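Long-range contacts in aminotransferase, class III (Thermomicrobium roseum, PDB 6IO1), which is an (S)-enantioselective omega-transaminase that probably transfers amino groups through its pyridoxal phosphate cofactor: residues E99-L104 with A334-D339; L107-L112 with L272-Q276; D283-F287 with G299-S304. All coordinates share one frame; numbering follows the deposited sequence.

Overall arrangement
From the N terminus, helix 95-107 supplies the first half of contact 1, and the end of this helix and the loop after it, 107-112, open contact 2. Contact 2 closes at 272-276, just before strand 284-287 begins the hairpin of contact 3, which closes at 299-304. Helix 328-344 closes contact 1, whose long loop encloses the other two; contacts 2 and 3 follow in series. Together they tie the two helices and the loop to the edge of the seven-stranded mixed sheet where 299-304 runs antiparallel to both its neighbours, 112-118 and 284-287. The three meet directly: L338 packs on L107, L104 reaches F287, and F108 lies against V285 and F287.

Contact 1: residues E99-L104 with A334-D339; sequences ELAARL and ALRNLD
R103 and D339 form the salt bridge that joins helix 95-107 to helix 328-344. Both terminal nitrogens of the guanidinium converge end-on upon a single carboxylate oxygen, R103 NH1 and NH2 each lying 2.6 Å from D339 OD1; both N-H bonds are bent, as sharing one oxygen requires. The oxygen sits close to the guanidinium plane, yet the two flat groups are turned 45° against each other: NH2 approaches nearly along the C-O axis, whereas NH1 comes from above the carboxylate plane. R103 NH1 also bonds weakly to L335 O, 3.1 Å away. R103 spans the gap with CG anti to the backbone N (chi1 -166°) and the chain extended to NE. The other carboxylate oxygen, D339 OD2, has a long, weak salt bridge to NH1 of R336 of its own helix, making a three-residue network.

L338 CB lies over one face of the guanidinium, 3.9 Å above its plane, and L335 CD2 touches the arginine at CD. Deeper in, L100 reaches between the helices. Its CD1 meets L335 CD2 at 3.8 Å and also L338 CD1, while its other methyl, CD2, rests on A334 CB. The short helical segments run at 36° to each other, with axes 10.6 Å apart; F117 of strand 112-118 packs on L100 and L104, and F115 on L104. E99 CB touches L335 CD1, but its carboxylate turns away to K14 of the second subunit.

A leucine-lined interior thus passes into a charged, partly exposed margin. With two arginines nearby, D339 is likely to stay ionised, and the shared oxygen should hold the R103 guanidinium against L338.

Contact 2: residues L107-L112 with L272-Q276; sequences LFPGPL and LFGMQ
F108 and F273 lie ring on ring in an offset stack, their centroids 4.0 Å apart and their planes only 13° from parallel. F108 CE1 sits over the middle of the F273 ring, and the closest carbons are F108 CZ and F273 CE1 at 3.4 Å. L272 CG backs the opposite face of F273, while the backbone O of L107 comes up in plane to its edge, 3.7 Å from CE2.

M275 approaches the edge of the other ring. Its sulfur stands 5.4 Å from the F108 centroid, almost in the ring plane, a Met-aromatic contact made at the rim. Bending of the chain at chi3 (-85°) carries the terminal methyl on to P109 and L112: M275 CE meets P109 CD at 3.5 Å and, tip to tip, the methyl L112 CD1 at 3.6 Å. L107 CD2 touches L272 CD2 at 4.0 Å.

No hydrogen bond crosses between the segments; the contact rests on the ring stack, the sulfur and apolar carbons. The 272-276 side is positioned by E261, whose carboxylate accepts from the backbone N of G274 and M275, and the loop by Q281, which donates to P109 O. F266 meets F273 edge-to-face. The loop, leading from helix 95-107 into strand 112-118, is thereby packed on L272 and F273, just before helix 274-278, and on M275 within it, with L338 and L341 of helix 328-344 alongside L107 and L272.

Contact 3: residues D283-F287 with G299-S304; sequences DIVTF and GGVGVS
Strands 284-287 and 299-304 form an antiparallel beta hairpin within the seven-stranded mixed sheet of this PLP-dependent aminotransferase; 284-287 lies beside and parallel to strand 256-260, 299-304 beside and antiparallel to strand 112-118. V285 with G302 and F287 with G300 are hydrogen-bonded pairs: V285 N-G302 O, G302 N-V285 O, F287 N-G300 O and G300 N-F287 O are each 2.9 Å. I284 with V303 and T286 with V301 are the non-hydrogen-bonded pairs. S304 N bonds to D283 O at 3.1 Å.

F287 folds back over its partner strand. With CG lodged between the backbone N and the carbonyl carbon (chi1 47°), the ring lies across G300, whose CA makes a CH-pi contact 3.7 Å from the centroid; G300 O stands over the same ring nearer its rim. G300 and G302 have no side chain, which leaves room for the F287 ring and V285 CG1. Replacing F287 with an alanine would probably leave G300 without its aromatic cover and open a gap beside F108 and L104, which pack against the ring.

The face bearing I284, T286, V301 and V303 is packed against helix 121-138 and, at V303 and I284, helix 305-312. I284 CG2 meets V301 CG1 at 3.6 Å. T286, its side chain about 6 Å from the bound PMP, hydrogen-bonds through OG1 to N125 of the cofactor pocket. At the far end, S304 is the N-cap of helix 305-312, its OG weakly accepting from I307 N. D283 OD2 accepts from L257 N, while a water bridges to S304: it donates to D283 OD1 at 2.6 Å and lies 2.7 Å from S304 OG.

Contact 1: residues E99-L104 with A334-D339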
loop_
_atom_site.group_PDB
_atom_site.type_symbol
_atom_site.label_atom_id
_atom_site.label_comp_id
_atom_site.label_asym_id
_atom_site.label_seq_id
_atom_site.Cartn_x
_atom_site.Cartn_y
_atom_site.Cartn_z
ATOM N N GLU B 99 -12.098 -16.765 5.149
ATOM C CA GLU B 99 -11.540 -18.079 4.849
ATOM C C GLU B 99 -10.024 -18.015 4.707
ATOM O O GLU B 99 -9.314 -18.918 5.164
ATOM C CB GLU B 99 -12.181 -18.651 3.585
ATOM C CG GLU B 99 -13.680 -18.911 3.707
ATOM C CD GLU B 99 -14.017 -20.128 4.555
ATOM O OE1 GLU B 99 -13.097 -20.734 5.145
ATOM O OE2 GLU B 99 -15.212 -20.481 4.632
ATOM N N LEU B 100 -9.509 -16.953 4.079
ATOM C CA LEU B 100 -8.064 -16.801 3.961
ATOM C C LEU B 100 -7.417 -16.638 5.327
ATOM O O LEU B 100 -6.341 -17.193 5.580
ATOM C CB LEU B 100 -7.726 -15.612 3.063
ATOM C CG LEU B 100 -6.229 -15.390 2.831
ATOM C CD1 LEU B 100 -5.618 -16.578 2.101
ATOM C CD2 LEU B 100 -5.981 -14.100 2.066
ATOM N N ALA B 101 -8.051 -15.877 6.222
ATOM C CA ALA B 101 -7.497 -15.713 7.563
ATOM C C ALA B 101 -7.421 -17.048 8.296
ATOM O O ALA B 101 -6.392 -17.377 8.902
ATOM C CB ALA B 101 -8.331 -14.709 8.359
ATOM N N ALA B 102 -8.494 -17.843 8.233
ATOM C CA ALA B 102 -8.475 -19.150 8.893
ATOM C C ALA B 102 -7.423 -20.070 8.276
ATOM O O ALA B 102 -6.684 -20.766 8.992
ATOM C CB ALA B 102 -9.860 -19.791 8.824
ATOM N N ARG B 103 -7.338 -20.083 6.944
ATOM C CA ARG B 103 -6.372 -20.942 6.270
ATOM C C ARG B 103 -4.944 -20.553 6.628
ATOM O O ARG B 103 -4.092 -21.422 6.840
ATOM C CB ARG B 103 -6.586 -20.875 4.761
ATOM C CG ARG B 103 -5.880 -21.962 3.985
ATOM C CD ARG B 103 -6.435 -22.045 2.581
ATOM N NE ARG B 103 -5.938 -23.210 1.862
ATOM C CZ ARG B 103 -6.146 -23.425 0.568
ATOM N NH1 ARG B 103 -6.823 -22.540 -0.150
ATOM N NH2 ARG B 103 -5.661 -24.513 -0.013
ATOM N N LEU B 104 -4.661 -19.249 6.686
ATOM C CA LEU B 104 -3.337 -18.795 7.095
ATOM C C LEU B 104 -3.053 -19.144 8.548
ATOM O O LEU B 104 -1.904 -19.437 8.898
ATOM C CB LEU B 104 -3.206 -17.289 6.872
ATOM C CG LEU B 104 -3.166 -16.829 5.414
ATOM C CD1 LEU B 104 -2.980 -15.323 5.338
ATOM C CD2 LEU B 104 -2.069 -17.551 4.648
ATOM N N ALA B 334 -5.914 -15.349 -3.709
ATOM C CA ALA B 334 -4.947 -15.949 -2.796
ATOM C C ALA B 334 -5.347 -17.366 -2.417
ATOM O O ALA B 334 -4.494 -18.251 -2.315
ATOM C CB ALA B 334 -4.801 -15.088 -1.543
ATOM N N LEU B 335 -6.639 -17.595 -2.177
ATOM C CA LEU B 335 -7.103 -18.940 -1.852
ATOM C C LEU B 335 -6.836 -19.903 -3.004
ATOM O O LEU B 335 -6.344 -21.019 -2.792
ATOM C CB LEU B 335 -8.592 -18.916 -1.506
ATOM C CG LEU B 335 -8.982 -18.238 -0.190
ATOM C CD1 LEU B 335 -10.494 -18.132 -0.069
ATOM C CD2 LEU B 335 -8.397 -18.988 0.997
ATOM N N ARG B 336 -7.135 -19.478 -4.234
ATOM C CA ARG B 336 -6.865 -20.339 -5.387
ATOM C C ARG B 336 -5.365 -20.574 -5.568
ATOM O O ARG B 336 -4.926 -21.698 -5.867
ATOM C CB ARG B 336 -7.470 -19.725 -6.648
ATOM C CG ARG B 336 -7.850 -20.741 -7.709
ATOM C CD ARG B 336 -9.054 -21.560 -7.282
ATOM N NE ARG B 336 -9.338 -22.636 -8.224
ATOM C CZ ARG B 336 -8.777 -23.839 -8.173
ATOM N NH1 ARG B 336 -7.923 -24.133 -7.202
ATOM N NH2 ARG B 336 -9.090 -24.759 -9.076
ATOM N N ASN B 337 -4.564 -19.521 -5.391
ATOM C CA ASN B 337 -3.116 -19.640 -5.498
ATOM C C ASN B 337 -2.567 -20.605 -4.458
ATOM O O ASN B 337 -1.657 -21.386 -4.747
ATOM C CB ASN B 337 -2.474 -18.260 -5.352
ATOM C CG ASN B 337 -0.967 -18.300 -5.473
ATOM O OD1 ASN B 337 -0.427 -18.596 -6.535
ATOM N ND2 ASN B 337 -0.280 -17.995 -4.379
ATOM N N LEU B 338 -3.093 -20.544 -3.233
ATOM C CA LEU B 338 -2.683 -21.482 -2.195
ATOM C C LEU B 338 -3.098 -22.902 -2.548
ATOM O O LEU B 338 -2.358 -23.854 -2.277
ATOM C CB LEU B 338 -3.274 -21.066 -0.849
ATOM C CG LEU B 338 -2.613 -19.855 -0.191
ATOM C CD1 LEU B 338 -3.236 -19.568 1.166
ATOM C CD2 LEU B 338 -1.115 -20.075 -0.065
ATOM N N ASP B 339 -4.279 -23.065 -3.155
ATOM C CA ASP B 339 -4.687 -24.386 -3.621
ATOM C C ASP B 339 -3.642 -24.963 -4.564
ATOM O O ASP B 339 -3.188 -26.102 -4.397
ATOM C CB ASP B 339 -6.039 -24.308 -4.335
ATOM C CG ASP B 339 -7.183 -23.990 -3.400
ATOM O OD1 ASP B 339 -7.000 -24.104 -2.171
ATOM O OD2 ASP B 339 -8.269 -23.629 -3.897
#

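Contact 2: residues L107-L112 with L272-Q276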
loop_
_atom_site.group_PDB
_atom_site.type_symbol
_atom_site.label_atom_id
_atom_site.label_comp_id
_atom_site.label_asym_id
_atom_site.label_seq_id
_atom_site.Cartn_x
_atom_site.Cartn_y
_atom_site.Cartn_z
ATOM N N LEU B 107 -1.856 -22.602 8.213
ATOM C CA LEU B 107 -0.576 -22.766 7.525
ATOM C C LEU B 107 0.590 -22.206 8.333
ATOM O O LEU B 107 1.678 -22.796 8.347
ATOM C CB LEU B 107 -0.639 -22.114 6.144
ATOM C CG LEU B 107 -1.550 -22.829 5.146
ATOM C CD1 LEU B 107 -1.601 -22.086 3.820
ATOM C CD2 LEU B 107 -1.095 -24.267 4.942
ATOM N N PHE B 108 0.398 -21.075 9.000
ATOM C CA PHE B 108 1.484 -20.504 9.790
ATOM C C PHE B 108 1.624 -21.273 11.101
ATOM O O PHE B 108 0.643 -21.407 11.839
ATOM C CB PHE B 108 1.239 -19.022 10.067
ATOM C CG PHE B 108 1.693 -18.112 8.958
ATOM C CD1 PHE B 108 3.042 -17.909 8.717
ATOM C CD2 PHE B 108 0.770 -17.453 8.161
ATOM C CE1 PHE B 108 3.463 -17.070 7.701
ATOM C CE2 PHE B 108 1.185 -16.613 7.143
ATOM C CZ PHE B 108 2.533 -16.421 6.914
ATOM N N PRO B 109 2.812 -21.792 11.412
ATOM C CA PRO B 109 2.956 -22.657 12.591
ATOM C C PRO B 109 2.684 -21.920 13.893
ATOM O O PRO B 109 2.926 -20.717 14.021
ATOM C CB PRO B 109 4.414 -23.124 12.514
ATOM C CG PRO B 109 4.833 -22.886 11.101
ATOM C CD PRO B 109 4.054 -21.701 10.630
ATOM N N GLY B 110 2.173 -22.668 14.868
ATOM C CA GLY B 110 1.973 -22.170 16.206
ATOM C C GLY B 110 0.824 -21.192 16.332
ATOM O O GLY B 110 -0.086 -21.146 15.498
ATOM N N PRO B 111 0.859 -20.368 17.382
ATOM C CA PRO B 111 -0.279 -19.484 17.667
ATOM C C PRO B 111 -0.314 -18.239 16.794
ATOM O O PRO B 111 -0.977 -17.259 17.145
ATOM C CB PRO B 111 -0.086 -19.123 19.146
ATOM C CG PRO B 111 1.359 -19.353 19.432
ATOM C CD PRO B 111 1.944 -20.238 18.369
ATOM N N LEU B 112 0.374 -18.267 15.651
ATOM C CA LEU B 112 0.265 -17.191 14.666
ATOM C C LEU B 112 -1.080 -17.367 13.972
ATOM O O LEU B 112 -1.194 -17.923 12.877
ATOM C CB LEU B 112 1.421 -17.232 13.676
ATOM C CG LEU B 112 2.789 -16.759 14.166
ATOM C CD1 LEU B 112 3.856 -17.095 13.140
ATOM C CD2 LEU B 112 2.769 -15.267 14.452
ATOM N N LEU B 272 7.489 -23.963 2.958
ATOM C CA LEU B 272 6.399 -23.011 2.766
ATOM C C LEU B 272 6.771 -21.632 3.300
ATOM O O LEU B 272 6.504 -20.615 2.650
ATOM C CB LEU B 272 5.122 -23.519 3.432
ATOM C CG LEU B 272 3.880 -22.684 3.109
ATOM C CD1 LEU B 272 3.704 -22.553 1.602
ATOM C CD2 LEU B 272 2.637 -23.283 3.747
ATOM N N PHE B 273 7.400 -21.575 4.472
ATOM C CA PHE B 273 7.847 -20.317 5.047
ATOM C C PHE B 273 9.285 -20.446 5.523
ATOM O O PHE B 273 9.741 -21.529 5.900
ATOM C CB PHE B 273 6.944 -19.878 6.204
ATOM C CG PHE B 273 5.506 -19.709 5.812
ATOM C CD1 PHE B 273 5.131 -18.726 4.912
ATOM C CD2 PHE B 273 4.529 -20.538 6.338
ATOM C CE1 PHE B 273 3.809 -18.569 4.545
ATOM C CE2 PHE B 273 3.204 -20.384 5.977
ATOM C CZ PHE B 273 2.844 -19.399 5.079
ATOM N N GLY B 274 10.001 -19.319 5.492
ATOM C CA GLY B 274 11.388 -19.316 5.920
ATOM C C GLY B 274 11.570 -19.621 7.394
ATOM O O GLY B 274 12.621 -20.129 7.798
ATOM N N MET B 275 10.567 -19.299 8.221
ATOM C CA MET B 275 10.652 -19.606 9.648
ATOM C C MET B 275 10.881 -21.094 9.881
ATOM O O MET B 275 11.588 -21.481 10.819
ATOM C CB MET B 275 9.393 -19.125 10.384
ATOM C CG MET B 275 8.078 -19.773 9.954
ATOM S SD MET B 275 6.610 -18.862 10.485
ATOM C CE MET B 275 6.360 -19.497 12.142
ATOM N N GLN B 276 10.280 -21.945 9.046
ATOM C CA GLN B 276 10.497 -23.381 9.177
ATOM C C GLN B 276 11.939 -23.758 8.856
ATOM O O GLN B 276 12.511 -24.642 9.504
ATOM C CB GLN B 276 9.533 -24.152 8.276
ATOM C CG GLN B 276 9.651 -25.660 8.429
ATOM C CD GLN B 276 8.560 -26.420 7.703
ATOM O OE1 GLN B 276 7.609 -25.830 7.194
ATOM N NE2 GLN B 276 8.694 -27.741 7.656
#

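Contact 3: residues D283-F287 with G299-S304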
loop_
_atom_site.group_PDB
_atom_site.type_symbol
_atom_site.label_atom_id
_atom_site.label_comp_id
_atom_site.label_asym_id
_atom_site.label_seq_id
_atom_site.Cartn_x
_atom_site.Cartn_y
_atom_site.Cartn_z
ATOM N N ASP B 283 6.745 -13.619 16.928
ATOM C CA ASP B 283 5.511 -13.082 17.485
ATOM C C ASP B 283 4.658 -12.443 16.401
ATOM O O ASP B 283 3.424 -12.484 16.474
ATOM C CB ASP B 283 5.829 -12.069 18.585
ATOM C CG ASP B 283 6.811 -12.607 19.607
ATOM O OD1 ASP B 283 6.416 -13.469 20.419
ATOM O OD2 ASP B 283 7.981 -12.170 19.595
ATOM N N ILE B 284 5.295 -11.847 15.395
ATOM C CA ILE B 284 4.612 -11.207 14.278
ATOM C C ILE B 284 5.309 -11.623 12.990
ATOM O O ILE B 284 6.541 -11.703 12.935
ATOM C CB ILE B 284 4.601 -9.669 14.419
ATOM C CG1 ILE B 284 3.943 -9.247 15.732
ATOM C CG2 ILE B 284 3.883 -9.026 13.248
ATOM C CD1 ILE B 284 4.095 -7.775 16.043
ATOM N N VAL B 285 4.518 -11.895 11.957
ATOM C CA VAL B 285 5.027 -12.236 10.637
ATOM C C VAL B 285 4.359 -11.326 9.615
ATOM O O VAL B 285 3.170 -11.012 9.733
ATOM C CB VAL B 285 4.788 -13.722 10.291
ATOM C CG1 VAL B 285 3.299 -14.056 10.298
ATOM C CG2 VAL B 285 5.396 -14.039 8.946
ATOM N N THR B 286 5.130 -10.871 8.634
ATOM C CA THR B 286 4.609 -10.060 7.545
ATOM C C THR B 286 4.808 -10.803 6.234
ATOM O O THR B 286 5.836 -11.458 6.033
ATOM C CB THR B 286 5.294 -8.693 7.480
ATOM O OG1 THR B 286 6.682 -8.865 7.174
ATOM C CG2 THR B 286 5.158 -7.972 8.806
ATOM N N PHE B 287 3.826 -10.702 5.343
ATOM C CA PHE B 287 3.887 -11.429 4.085
ATOM C C PHE B 287 3.281 -10.588 2.975
ATOM O O PHE B 287 2.495 -9.671 3.217
ATOM C CB PHE B 287 3.174 -12.787 4.175
ATOM C CG PHE B 287 1.811 -12.721 4.806
ATOM C CD1 PHE B 287 1.664 -12.804 6.180
ATOM C CD2 PHE B 287 0.675 -12.594 4.023
ATOM C CE1 PHE B 287 0.415 -12.751 6.764
ATOM C CE2 PHE B 287 -0.579 -12.541 4.602
ATOM C CZ PHE B 287 -0.709 -12.620 5.974
ATOM N N GLY B 299 -1.159 -8.372 0.748
ATOM C CA GLY B 299 -0.162 -8.503 1.787
ATOM C C GLY B 299 -0.886 -8.767 3.087
ATOM O O GLY B 299 -2.116 -8.777 3.136
ATOM N N GLY B 300 -0.125 -8.986 4.148
ATOM C CA GLY B 300 -0.775 -9.196 5.429
ATOM C C GLY B 300 0.204 -9.270 6.577
ATOM O O GLY B 300 1.419 -9.396 6.392
ATOM N N VAL B 301 -0.369 -9.205 7.776
ATOM C CA VAL B 301 0.350 -9.353 9.033
ATOM C C VAL B 301 -0.361 -10.411 9.859
ATOM O O VAL B 301 -1.586 -10.357 10.023
ATOM C CB VAL B 301 0.417 -8.026 9.811
ATOM C CG1 VAL B 301 1.131 -8.220 11.136
ATOM C CG2 VAL B 301 1.102 -6.961 8.982
ATOM N N GLY B 302 0.405 -11.366 10.378
ATOM C CA GLY B 302 -0.096 -12.370 11.295
ATOM C C GLY B 302 0.553 -12.193 12.658
ATOM O O GLY B 302 1.767 -12.020 12.761
ATOM N N VAL B 303 -0.275 -12.232 13.692
ATOM C CA VAL B 303 0.168 -12.049 15.062
ATOM C C VAL B 303 -0.268 -13.245 15.895
ATOM O O VAL B 303 -1.239 -13.958 15.583
ATOM C CB VAL B 303 -0.350 -10.733 15.682
ATOM C CG1 VAL B 303 0.011 -9.546 14.801
ATOM C CG2 VAL B 303 -1.850 -10.803 15.916
ATOM N N SER B 304 0.491 -13.449 16.970
ATOM C CA SER B 304 0.286 -14.508 17.935
ATOM C C SER B 304 -0.977 -14.257 18.748
ATOM O O SER B 304 -1.523 -13.151 18.782
ATOM C CB SER B 304 1.491 -14.613 18.871
ATOM O OG SER B 304 1.588 -13.468 19.701
HETATM O O HOH W 1 3.909 -13.452 21.154
#